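Local coordinates for sorbitol dehydrogenase (Gluconobacter oxydans, PDB 5ITG), which probably oxidises D-sorbitol to L-sorbose with a nicotinamide dinucleotide, NADP most likely, as hydride acceptor, in the manner of the mannitol dehydrogenase family, at residues E112-L115 / K116-D120; S162-F165 / G166-E170; F43-E46 / Q47-E50; P233-S236 / A237-K241. All blocks are in the same frame, centred on the assembly; numbering follows the deposited sequence.

Contact 1 of 4, residues E112-L115 / K116-D120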
loop_
_atom_site.group_PDB
_atom_site.type_symbol
_atom_site.label_atom_id
_atom_site.label_comp_id
_atom_site.label_asym_id
_atom_site.label_seq_id
_atom_site.Cartn_x
_atom_site.Cartn_y
_atom_site.Cartn_z
ATOM N N GLU A 112 3.753 30.229 -2.954
ATOM C CA GLU A 112 5.165 30.556 -3.168
ATOM C C GLU A 112 6.071 29.832 -2.175
ATOM O O GLU A 112 7.172 29.412 -2.532
ATOM C CB GLU A 112 5.419 32.066 -3.055
ATOM C CG GLU A 112 6.857 32.450 -3.431
ATOM C CD GLU A 112 7.235 33.880 -3.053
ATOM O OE1 GLU A 112 7.332 34.181 -1.841
ATOM O OE2 GLU A 112 7.439 34.704 -3.973
ATOM N N ALA A 113 5.602 29.693 -0.937
ATOM C CA ALA A 113 6.362 29.020 0.116
ATOM C C ALA A 113 6.700 27.579 -0.269
ATOM O O ALA A 113 7.794 27.087 0.022
ATOM C CB ALA A 113 5.570 29.032 1.414
ATOM N N VAL A 114 5.751 26.908 -0.913
ATOM C CA VAL A 114 5.953 25.531 -1.343
ATOM C C VAL A 114 6.949 25.493 -2.492
ATOM O O VAL A 114 7.844 24.648 -2.524
ATOM C CB VAL A 114 4.628 24.884 -1.816
ATOM C CG1 VAL A 114 4.909 23.523 -2.452
ATOM C CG2 VAL A 114 3.685 24.721 -0.639
ATOM N N LEU A 115 6.784 26.420 -3.435
ATOM C CA LEU A 115 7.664 26.496 -4.595
ATOM C C LEU A 115 9.107 26.799 -4.218
ATOM O O LEU A 115 10.029 26.317 -4.874
ATOM C CB LEU A 115 7.148 27.544 -5.584
ATOM C CG LEU A 115 5.976 27.105 -6.472
ATOM C CD1 LEU A 115 5.498 28.288 -7.304
ATOM C CD2 LEU A 115 6.412 25.958 -7.380
ATOM N N LYS A 116 9.303 27.591 -3.166
ATOM C CA LYS A 116 10.650 27.924 -2.715
ATOM C C LYS A 116 11.373 26.649 -2.293
ATOM O O LYS A 116 12.546 26.448 -2.618
ATOM C CB LYS A 116 10.609 28.894 -1.529
ATOM C CG LYS A 116 11.986 29.352 -1.073
ATOM C CD LYS A 116 11.930 30.138 0.233
ATOM C CE LYS A 116 13.316 30.656 0.624
ATOM N NZ LYS A 116 14.344 29.564 0.626
ATOM N N HIS A 117 10.676 25.787 -1.560
ATOM C CA HIS A 117 11.283 24.537 -1.124
ATOM C C HIS A 117 11.577 23.655 -2.324
ATOM O O HIS A 117 12.652 23.068 -2.426
ATOM C CB HIS A 117 10.361 23.783 -0.157
ATOM C CG HIS A 117 10.579 24.135 1.282
ATOM N ND1 HIS A 117 9.741 24.978 1.979
ATOM C CD2 HIS A 117 11.544 23.759 2.153
ATOM C CE1 HIS A 117 10.179 25.105 3.219
ATOM N NE2 HIS A 117 11.272 24.376 3.350
ATOM N N LEU A 118 10.610 23.579 -3.233
ATOM C CA LEU A 118 10.724 22.768 -4.436
ATOM C C LEU A 118 11.884 23.150 -5.361
ATOM O O LEU A 118 12.433 22.289 -6.058
ATOM C CB LEU A 118 9.410 22.825 -5.208
ATOM C CG LEU A 118 8.442 21.642 -5.121
ATOM C CD1 LEU A 118 8.581 20.902 -3.803
ATOM C CD2 LEU A 118 7.028 22.155 -5.321
ATOM N N VAL A 119 12.259 24.428 -5.380
ATOM C CA VAL A 119 13.353 24.852 -6.251
ATOM C C VAL A 119 14.714 24.826 -5.572
ATOM O O VAL A 119 15.738 24.934 -6.245
ATOM C CB VAL A 119 13.130 26.279 -6.826
ATOM C CG1 VAL A 119 11.941 26.290 -7.760
ATOM C CG2 VAL A 119 12.944 27.273 -5.703
ATOM N N ASP A 120 14.730 24.672 -4.250
ATOM C CA ASP A 120 15.985 24.639 -3.499
ATOM C C ASP A 120 16.860 23.474 -3.950
ATOM O O ASP A 120 16.421 22.324 -3.967
ATOM C CB ASP A 120 15.705 24.525 -1.997
ATOM C CG ASP A 120 16.955 24.719 -1.155
ATOM O OD1 ASP A 120 17.916 23.940 -1.315
ATOM O OD2 ASP A 120 16.978 25.657 -0.330
#

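Contact 2 of 4, residues S162-F165 / G166-E170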
loop_
_atom_site.group_PDB
_atom_site.type_symbol
_atom_site.label_atom_id
_atom_site.label_comp_id
_atom_site.label_asym_id
_atom_site.label_seq_id
_atom_site.Cartn_x
_atom_site.Cartn_y
_atom_site.Cartn_z
ATOM N N SER A 162 -2.251 24.858 -7.814
ATOM C CA SER A 162 -2.856 24.311 -6.602
ATOM C C SER A 162 -2.770 22.780 -6.596
ATOM O O SER A 162 -2.965 22.150 -5.560
ATOM C CB SER A 162 -4.326 24.723 -6.487
ATOM O OG SER A 162 -5.109 24.075 -7.471
ATOM N N THR A 163 -2.487 22.179 -7.750
ATOM C CA THR A 163 -2.394 20.720 -7.822
ATOM C C THR A 163 -0.945 20.264 -7.710
ATOM O O THR A 163 -0.019 21.022 -8.013
ATOM C CB THR A 163 -2.977 20.160 -9.143
ATOM O OG1 THR A 163 -2.096 20.467 -10.230
ATOM C CG2 THR A 163 -4.350 20.756 -9.420
ATOM N N VAL A 164 -0.750 19.024 -7.273
ATOM C CA VAL A 164 0.597 18.488 -7.130
ATOM C C VAL A 164 1.283 18.545 -8.486
ATOM O O VAL A 164 2.465 18.853 -8.581
ATOM C CB VAL A 164 0.573 17.021 -6.589
ATOM C CG1 VAL A 164 -0.042 16.080 -7.612
ATOM C CG2 VAL A 164 1.978 16.581 -6.208
ATOM N N PHE A 165 0.526 18.269 -9.542
ATOM C CA PHE A 165 1.067 18.302 -10.898
ATOM C C PHE A 165 1.595 19.701 -11.206
ATOM O O PHE A 165 2.712 19.866 -11.703
ATOM C CB PHE A 165 -0.025 17.943 -11.903
ATOM C CG PHE A 165 -0.880 16.798 -11.469
ATOM C CD1 PHE A 165 -0.342 15.522 -11.338
ATOM C CD2 PHE A 165 -2.218 16.995 -11.166
ATOM C CE1 PHE A 165 -1.129 14.456 -10.907
ATOM C CE2 PHE A 165 -3.012 15.940 -10.738
ATOM C CZ PHE A 165 -2.463 14.663 -10.607
ATOM N N GLY A 166 0.778 20.707 -10.909
ATOM C CA GLY A 166 1.171 22.081 -11.158
ATOM C C GLY A 166 2.400 22.508 -10.374
ATOM O O GLY A 166 3.291 23.155 -10.922
ATOM N N TYR A 167 2.448 22.150 -9.092
ATOM C CA TYR A 167 3.576 22.504 -8.233
ATOM C C TYR A 167 4.876 21.861 -8.699
ATOM O O TYR A 167 5.903 22.527 -8.826
ATOM C CB TYR A 167 3.303 22.064 -6.794
ATOM C CG TYR A 167 2.510 23.053 -5.964
ATOM C CD1 TYR A 167 3.107 24.215 -5.470
ATOM C CD2 TYR A 167 1.169 22.822 -5.663
ATOM C CE1 TYR A 167 2.384 25.126 -4.691
ATOM C CE2 TYR A 167 0.436 23.728 -4.884
ATOM C CZ TYR A 167 1.052 24.875 -4.405
ATOM O OH TYR A 167 0.336 25.772 -3.643
ATOM N N VAL A 168 4.821 20.556 -8.941
ATOM C CA VAL A 168 5.995 19.803 -9.363
ATOM C C VAL A 168 6.534 20.245 -10.715
ATOM O O VAL A 168 7.727 20.508 -10.852
ATOM C CB VAL A 168 5.683 18.283 -9.395
ATOM C CG1 VAL A 168 6.800 17.522 -10.090
ATOM C CG2 VAL A 168 5.521 17.772 -7.963
ATOM N N VAL A 169 5.665 20.327 -11.713
ATOM C CA VAL A 169 6.105 20.740 -13.036
ATOM C C VAL A 169 6.590 22.194 -13.059
ATOM O O VAL A 169 7.598 22.496 -13.696
ATOM C CB VAL A 169 4.988 20.509 -14.076
ATOM C CG1 VAL A 169 5.346 21.161 -15.403
ATOM C CG2 VAL A 169 4.796 18.998 -14.276
ATOM N N GLU A 170 5.897 23.093 -12.360
ATOM C CA GLU A 170 6.337 24.488 -12.321
ATOM C C GLU A 170 7.692 24.565 -11.614
ATOM O O GLU A 170 8.573 25.325 -12.018
ATOM C CB GLU A 170 5.308 25.363 -11.594
ATOM C CG GLU A 170 5.752 26.804 -11.348
ATOM C CD GLU A 170 5.968 27.618 -12.627
ATOM O OE1 GLU A 170 5.778 27.092 -13.747
ATOM O OE2 GLU A 170 6.335 28.804 -12.504
#

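Contact 3 of 4, residues F43-E46 / Q47-E50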
loop_
_atom_site.group_PDB
_atom_site.type_symbol
_atom_site.label_atom_id
_atom_site.label_comp_id
_atom_site.label_asym_id
_atom_site.label_seq_id
_atom_site.Cartn_x
_atom_site.Cartn_y
_atom_site.Cartn_z
ATOM N N PHE A 43 9.773 6.778 8.378
ATOM C CA PHE A 43 10.391 5.764 9.238
ATOM C C PHE A 43 11.774 5.360 8.745
ATOM O O PHE A 43 12.725 5.289 9.531
ATOM C CB PHE A 43 9.481 4.528 9.296
ATOM C CG PHE A 43 10.012 3.411 10.145
ATOM C CD1 PHE A 43 9.952 3.486 11.535
ATOM C CD2 PHE A 43 10.549 2.272 9.557
ATOM C CE1 PHE A 43 10.417 2.436 12.331
ATOM C CE2 PHE A 43 11.018 1.215 10.339
ATOM C CZ PHE A 43 10.950 1.298 11.732
ATOM N N TYR A 44 11.893 5.086 7.448
ATOM C CA TYR A 44 13.187 4.695 6.882
ATOM C C TYR A 44 14.184 5.852 6.896
ATOM O O TYR A 44 15.364 5.663 7.212
ATOM C CB TYR A 44 13.013 4.170 5.451
ATOM C CG TYR A 44 12.422 2.777 5.383
ATOM C CD1 TYR A 44 13.208 1.650 5.635
ATOM C CD2 TYR A 44 11.072 2.586 5.079
ATOM C CE1 TYR A 44 12.665 0.360 5.585
ATOM C CE2 TYR A 44 10.515 1.303 5.028
ATOM C CZ TYR A 44 11.314 0.197 5.281
ATOM O OH TYR A 44 10.759 -1.063 5.237
ATOM N N VAL A 45 13.714 7.050 6.561
ATOM C CA VAL A 45 14.589 8.211 6.553
ATOM C C VAL A 45 15.132 8.473 7.957
ATOM O O VAL A 45 16.308 8.815 8.130
ATOM C CB VAL A 45 13.840 9.458 6.029
ATOM C CG1 VAL A 45 14.673 10.714 6.263
ATOM C CG2 VAL A 45 13.559 9.289 4.537
ATOM N N GLU A 46 14.274 8.293 8.956
ATOM C CA GLU A 46 14.646 8.501 10.350
ATOM C C GLU A 46 15.881 7.679 10.725
ATOM O O GLU A 46 16.680 8.093 11.567
ATOM C CB GLU A 46 13.480 8.101 11.262
ATOM C CG GLU A 46 13.734 8.307 12.747
ATOM C CD GLU A 46 13.450 9.727 13.190
ATOM O OE1 GLU A 46 13.531 10.641 12.343
ATOM O OE2 GLU A 46 13.154 9.933 14.386
ATOM N N GLN A 47 16.033 6.523 10.084
ATOM C CA GLN A 47 17.145 5.621 10.368
ATOM C C GLN A 47 18.443 5.883 9.607
ATOM O O GLN A 47 19.443 5.220 9.855
ATOM C CB GLN A 47 16.702 4.181 10.131
ATOM C CG GLN A 47 15.508 3.771 10.977
ATOM C CD GLN A 47 14.914 2.453 10.528
ATOM O OE1 GLN A 47 15.550 1.402 10.638
ATOM N NE2 GLN A 47 13.688 2.502 10.004
ATOM N N ILE A 48 18.437 6.832 8.677
ATOM C CA ILE A 48 19.657 7.148 7.938
ATOM C C ILE A 48 20.065 8.604 8.143
ATOM O O ILE A 48 21.077 9.055 7.611
ATOM C CB ILE A 48 19.496 6.867 6.418
ATOM C CG1 ILE A 48 18.249 7.564 5.869
ATOM C CG2 ILE A 48 19.415 5.366 6.173
ATOM C CD1 ILE A 48 18.376 9.073 5.753
ATOM N N LEU A 49 19.275 9.333 8.927
ATOM C CA LEU A 49 19.543 10.741 9.194
ATOM C C LEU A 49 20.818 10.926 10.024
ATOM O O LEU A 49 21.443 11.988 9.997
ATOM C CB LEU A 49 18.344 11.357 9.917
ATOM C CG LEU A 49 17.728 12.624 9.315
ATOM C CD1 LEU A 49 17.631 12.508 7.803
ATOM C CD2 LEU A 49 16.351 12.843 9.923
ATOM N N GLU A 50 21.194 9.888 10.762
ATOM C CA GLU A 50 22.398 9.936 11.582
ATOM C C GLU A 50 23.618 9.703 10.695
ATOM O O GLU A 50 24.753 9.882 11.127
ATOM C CB GLU A 50 22.339 8.858 12.666
ATOM C CG GLU A 50 22.265 7.446 12.112
ATOM C CD GLU A 50 22.119 6.401 13.200
ATOM O OE1 GLU A 50 22.990 6.359 14.099
ATOM O OE2 GLU A 50 21.137 5.624 13.154
#

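Contact 4 of 4, residues P233-S236 / A237-K241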
loop_
_atom_site.group_PDB
_atom_site.type_symbol
_atom_site.label_atom_id
_atom_site.label_comp_id
_atom_site.label_asym_id
_atom_site.label_seq_id
_atom_site.Cartn_x
_atom_site.Cartn_y
_atom_site.Cartn_z
ATOM N N PRO A 233 -3.148 1.429 10.261
ATOM C CA PRO A 233 -4.584 1.701 10.409
ATOM C C PRO A 233 -4.957 3.149 10.699
ATOM O O PRO A 233 -4.135 3.937 11.165
ATOM C CB PRO A 233 -4.999 0.779 11.560
ATOM C CG PRO A 233 -3.968 -0.315 11.531
ATOM C CD PRO A 233 -2.701 0.468 11.282
ATOM N N THR A 234 -6.211 3.484 10.415
ATOM C CA THR A 234 -6.723 4.821 10.670
ATOM C C THR A 234 -6.643 5.039 12.172
ATOM O O THR A 234 -6.811 4.097 12.938
ATOM C CB THR A 234 -8.197 4.944 10.246
ATOM O OG1 THR A 234 -8.308 4.750 8.831
ATOM C CG2 THR A 234 -8.739 6.320 10.614
ATOM N N VAL A 235 -6.399 6.276 12.592
ATOM C CA VAL A 235 -6.304 6.583 14.016
ATOM C C VAL A 235 -7.542 7.337 14.495
ATOM O O VAL A 235 -7.758 8.489 14.124
ATOM C CB VAL A 235 -5.054 7.442 14.322
ATOM C CG1 VAL A 235 -4.950 7.689 15.824
ATOM C CG2 VAL A 235 -3.794 6.739 13.814
ATOM N N SER A 236 -8.361 6.682 15.307
ATOM C CA SER A 236 -9.563 7.324 15.828
ATOM C C SER A 236 -9.220 7.999 17.150
ATOM O O SER A 236 -8.126 7.813 17.685
ATOM C CB SER A 236 -10.663 6.294 16.052
ATOM O OG SER A 236 -10.244 5.324 16.990
ATOM N N ALA A 237 -10.152 8.790 17.673
ATOM C CA ALA A 237 -9.926 9.472 18.938
ATOM C C ALA A 237 -9.688 8.417 20.007
ATOM O O ALA A 237 -8.789 8.548 20.835
ATOM C CB ALA A 237 -11.141 10.331 19.299
ATOM N N GLU A 238 -10.492 7.359 19.974
ATOM C CA GLU A 238 -10.360 6.293 20.952
ATOM C C GLU A 238 -9.029 5.566 20.830
ATOM O O GLU A 238 -8.453 5.141 21.831
ATOM C CB GLU A 238 -11.501 5.288 20.812
ATOM C CG GLU A 238 -11.409 4.162 21.821
ATOM C CD GLU A 238 -11.218 4.678 23.238
ATOM O OE1 GLU A 238 -12.087 5.444 23.711
ATOM O OE2 GLU A 238 -10.199 4.326 23.875
ATOM N N ILE A 239 -8.544 5.409 19.603
ATOM C CA ILE A 239 -7.270 4.737 19.393
ATOM C C ILE A 239 -6.142 5.616 19.924
ATOM O O ILE A 239 -5.235 5.139 20.609
ATOM C CB ILE A 239 -7.053 4.424 17.893
ATOM C CG1 ILE A 239 -8.119 3.423 17.426
ATOM C CG2 ILE A 239 -5.654 3.862 17.663
ATOM C CD1 ILE A 239 -8.097 3.132 15.934
ATOM N N ALA A 240 -6.212 6.908 19.626
ATOM C CA ALA A 240 -5.201 7.849 20.084
ATOM C C ALA A 240 -5.073 7.800 21.610
ATOM O O ALA A 240 -3.964 7.768 22.148
ATOM C CB ALA A 240 -5.559 9.263 19.630
ATOM N N LYS A 241 -6.207 7.783 22.303
ATOM C CA LYS A 241 -6.188 7.734 23.762
ATOM C C LYS A 241 -5.469 6.500 24.301
ATOM O O LYS A 241 -4.738 6.586 25.289
ATOM C CB LYS A 241 -7.613 7.796 24.325
ATOM C CG LYS A 241 -8.210 9.199 24.316
ATOM C CD LYS A 241 -9.509 9.271 25.106
ATOM C CE LYS A 241 -10.036 10.698 25.138
ATOM N NZ LYS A 241 -11.300 10.830 25.922
#

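Contact 1 of 4, residues E112-L115 / K116-D120
With CG1 of V114 trans to the backbone N (chi1 172°), that methyl is carried along the helix toward L118, one turn on, whose CD2 it meets at 3.8 Å. The two side chains run alongside each other in one direction, and CD2 of L118 also rests near V114 O. L118 itself is turned to a chi1 of -102°, off the staggered positions. L115 adds a looser contact, its CD2 lying 4.4 Å from CD2 of L118.

The backbone beneath is regular alpha-helix: L118 N donates to V114 O at 3.0 Å, and K116 N to E112 O at 2.9 Å. In the last turn V119 N still reaches L115 O, at 3.0 Å but a more bent angle of 138°. On another side of the helix the H117 ring presents an edge to A113 O, with a weak, long hydrogen bond from ND1 at 3.5 Å.

These residues make up nearly all of helix 111-119, which packs against the Rossmann sheet. H117 and L118 rest on V29 of strand 26-31, and V114 on V60 of strand 56-61, while V114, L115, L118 and V119 also touch helix 164-177.

Contact 2 of 4, residues S162-F165 / G166-E170
T163 OG1 is held by two partners: it accepts from G166 N at 3.0 Å, with an N-H...O angle of 161°, and is hydrogen-bonded to D154 of helix 149-156. T163 thus stands at the N-cap of helix 164-177. A chi1 of 72° turns OG1 back over the main chain, where it can face the amide of G166. D154 also takes the N-H of S162, so one carboxylate holds both residues that lead into the helix. With a valine in place of T163, G166 N is likely to lose its capping acceptor and D154 one of its mates, allowing the first turn to fray.

The helical i to i+4 bonding starts at once, with Y167 N donating to T163 O at 2.9 Å. The same carbonyl oxygen meets the edge of the Y167 ring, 3.2 Å from CD2, while CE2 lies 3.8 Å from the CA and C of S162. V168 N follows, bonding to V164 O at 2.9 Å, and V164 CG2 lies beside V168 CG2 at 4.1 Å. The other methyl of V164, CG1, sits 3.7 Å above the centre of the F165 ring and covers that face; F144 meets the same ring edge-to-face.

Polar and apolar roles are therefore divided within a single turn. The threonine hydroxyl and the carbonyls satisfy successive amides, and the nearby aspartate is likely to be favoured electrostatically by the positive end of the helix dipole, while the valines and aromatic rings fill the surrounding core.

Contact 3 of 4, residues F43-E46 / Q47-E50
Polar contacts centre on the Q47 amide, which folds back along the helix to the F43 carbonyl. NE2 donates to F43 O at 3.0 Å and 164°; the oxygen lies nearly in the amide plane, although the donor stands above the carbonyl plane. With CG trans to the carbonyl carbon (chi1 -58°) and the chain extended beyond it, Q47 spans this distance. Backbone bonds show the helix tightening as it ends: Q47 N donates to Y44 O, and I48 N to V45 O at 3.0 Å, both three residues back. V45 O takes a second, weak bond from L49 N.

Aromatic contact is made by the same NE2, which lies 3.0 Å above the F43 ring plane, displaced toward the rim near CE2. Ring and amide planes are 67° apart, so the amide neither stacks flat on the ring nor stands fully upright. R230 makes a cation-pi contact with F43, and H261 meets its ring edge-to-face.

Among apolar groups, V45 CG1 approaches L49 CD1 at 3.8 Å and I48 CD1 at 4.1 Å. The two partners come from successive residues of the loop, each crossing the valine at a slant.

Helix 41-46 thus gives way to the loop before strand 56-61 with the carbonyls of F43, Y44 and V45 engaged. F43 O, which the changed backbone pairing would otherwise leave without an amide from Q47, is met by that residue's side chain instead, and the slightly positive NE2 hydrogens would probably be favoured by the electron-rich ring close by.

Contact 4 of 4, residues P233-S236 / A237-K241
S236 and I239 meet where the loop turns into helix 237-247. S236 OG accepts from I239 N at 3.1 Å, with an N-H...O angle of 148°; OG sits too close to the isoleucine side chain in the model, so its exact place is less sure. One residue on, A240 N donates to S236 O at 2.9 Å, an i to i+4 main-chain bond of the first turn. The serine therefore receives two successive amides, one on its hydroxyl and one on its carbonyl.

This is an N-cap: S236 immediately precedes the helix, and its chi1 of 61° swings OG toward the amide of I239. Such a cap gives an acceptor to an N-H of the first turn, which has no preceding helical carbonyl to bond.

Around the cap, I239 points back to the loop. Its chi1 of -65° places CG1 trans to the carbonyl carbon, and the chain then extends until CD1 lies 3.4 Å from T234 O. Cutting this side chain back to an alanine is likely to open a gap between the helix start and the T234 carbonyl, leaving the loop freer to shift. V235 covers a further part of the first turn: CG1 lies 4.3 Å from I239 CG2 and 4.2 Å from A240 CB, both loose van der Waals contacts.

Farther out, A240 rests on P254, and P233, at the start of the segment, touches M366 in the C-terminal part of the chain.

Along the chain the order is contact 3, contact 1, contact 2, contact 4, all within the Rossmann domain of this mannitol dehydrogenase relative. Contacts 1 and 2 are neighbours, with centres 11 Å apart: helices 111-119 and 164-177 pack together, V114 CG1 meeting Y167 CD1 at 3.6 Å, and both helices lean on strand 26-31 of the large mixed sheet. Contact 3 lies elsewhere around that sheet, its centre 23 Å from that of contact 1, against strands 82-87 and 93-106. Contact 4 is farther off, 33 Å from contact 1 and 25 Å from contact 3 between centres. One short helix nearly entire, two helix starts and one helix end are thus spread through one domain of Rossmann type.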